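Local coordinates for protein glycosyltransferase Gtf1 (Streptococcus pneumoniae, PDB 4PQG) that belongs to the GT-B glycosyltransferases and carries, besides its two parallel-sheet halves, an extended antiparallel beta-sheet domain, at residues E158-A161 / V166-L169. Residues are numbered along the deposited sequence; the frame is centred on the assembly and turned at random.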
loop_
_atom_site.group_PDB
_atom_site.type_symbol
_atom_site.label_atom_id
_atom_site.label_comp_id
_atom_site.label_asym_id
_atom_site.label_seq_id
_atom_site.Cartn_x
_atom_site.Cartn_y
_atom_site.Cartn_z
ATOM N N GLU A 158 -10.516 22.019 9.872
ATOM C CA GLU A 158 -11.768 21.350 10.133
ATOM C C GLU A 158 -12.507 22.097 11.225
ATOM O O GLU A 158 -11.918 22.459 12.245
ATOM C CB GLU A 158 -11.544 19.907 10.583
ATOM C CG GLU A 158 -11.028 18.983 9.497
ATOM C CD GLU A 158 -10.830 17.573 10.004
ATOM O OE1 GLU A 158 -10.263 17.402 11.103
ATOM O OE2 GLU A 158 -11.239 16.634 9.293
ATOM N N TYR A 159 -13.811 22.256 11.017
ATOM C CA TYR A 159 -14.684 22.986 11.917
ATOM C C TYR A 159 -15.696 22.031 12.535
ATOM O O TYR A 159 -16.279 21.202 11.830
ATOM C CB TYR A 159 -15.379 24.135 11.181
ATOM C CG TYR A 159 -14.384 25.073 10.528
ATOM C CD1 TYR A 159 -13.754 26.076 11.263
ATOM C CD2 TYR A 159 -14.036 24.919 9.186
ATOM C CE1 TYR A 159 -12.830 26.929 10.662
ATOM C CE2 TYR A 159 -13.111 25.756 8.579
ATOM C CZ TYR A 159 -12.521 26.759 9.317
ATOM O OH TYR A 159 -11.608 27.575 8.712
ATOM N N PHE A 160 -15.849 22.140 13.855
ATOM C CA PHE A 160 -16.683 21.249 14.649
ATOM C C PHE A 160 -17.671 22.031 15.511
ATOM O O PHE A 160 -17.383 23.147 15.936
ATOM C CB PHE A 160 -15.826 20.415 15.611
ATOM C CG PHE A 160 -14.837 19.507 14.941
ATOM C CD1 PHE A 160 -15.090 18.147 14.829
ATOM C CD2 PHE A 160 -13.631 20.002 14.462
ATOM C CE1 PHE A 160 -14.162 17.294 14.242
ATOM C CE2 PHE A 160 -12.702 19.160 13.868
ATOM C CZ PHE A 160 -12.968 17.804 13.756
ATOM N N ALA A 161 -18.826 21.422 15.774
ATOM C CA ALA A 161 -19.792 21.955 16.739
ATOM C C ALA A 161 -20.311 20.818 17.642
ATOM O O ALA A 161 -20.389 19.661 17.212
ATOM C CB ALA A 161 -20.941 22.648 16.023
ATOM N N VAL A 166 -20.664 15.557 22.035
ATOM C CA VAL A 166 -19.703 15.026 21.056
ATOM C C VAL A 166 -19.457 16.003 19.888
ATOM O O VAL A 166 -20.398 16.556 19.303
ATOM C CB VAL A 166 -20.035 13.578 20.589
ATOM C CG1 VAL A 166 -21.223 13.533 19.636
ATOM C CG2 VAL A 166 -18.813 12.924 19.951
ATOM N N ALA A 167 -18.178 16.222 19.583
ATOM C CA ALA A 167 -17.777 17.151 18.527
ATOM C C ALA A 167 -18.195 16.595 17.166
ATOM O O ALA A 167 -17.806 15.488 16.794
ATOM C CB ALA A 167 -16.270 17.383 18.574
ATOM N N VAL A 168 -19.008 17.358 16.442
ATOM C CA VAL A 168 -19.508 16.941 15.128
ATOM C C VAL A 168 -18.817 17.757 14.032
ATOM O O VAL A 168 -18.923 18.976 14.017
ATOM C CB VAL A 168 -21.044 17.115 15.026
ATOM C CG1 VAL A 168 -21.532 16.836 13.610
ATOM C CG2 VAL A 168 -21.748 16.199 16.021
ATOM N N LEU A 169 -18.125 17.077 13.125
ATOM C CA LEU A 169 -17.454 17.744 11.998
ATOM C C LEU A 169 -18.471 18.263 10.994
ATOM O O LEU A 169 -19.217 17.480 10.441
ATOM C CB LEU A 169 -16.493 16.787 11.299
ATOM C CG LEU A 169 -15.811 17.335 10.037
ATOM C CD1 LEU A 169 -14.939 18.534 10.370
ATOM C CD2 LEU A 169 -15.010 16.241 9.323
#
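L169 lays its CD1 methyl over one face of the F160 ring, 4.1 Å from the centroid and 15° off the ring normal, which meets the geometry of a CH-pi contact displaced toward the rim. The ring's CE1 corner lies 3.8 Å from L169 CB, while the A167 methyl approaches CD1 of the ring obliquely. With CG anti to the backbone N (chi1 175°) the leucine's branch reaches toward the partner strand, and L169 CD1 comes within 3.7 Å of E158 CB and 3.3 Å of the Y159 carbonyl O; the leucine and glutamate side chains cross at about a right angle. Beyond CG the glutamate is extended, and its carboxylate is held by two partners, Y149 OH on OE1 and R172 NE, in a salt bridge, on OE2.

The backbone evidence is that of an antiparallel pair. A161 and V168 are hydrogen-bonded both ways, A161 N to V168 O at 3.0 Å and V168 N to A161 O at 2.8 Å, with angles near 160° at the hydrogens. F160 and L169 form the next, non-hydrogen-bonded pair, and F160 CA approaches V168 O at 3.3 Å in a CA-H...O contact.

These residues occupy the turn end of the hairpin made by strands 154-163 and 166-175, within the antiparallel sheet of the GtfA extended domain. Strand 143-150 flanks 154-163 on its other edge, and strand 181-188 follows 166-175.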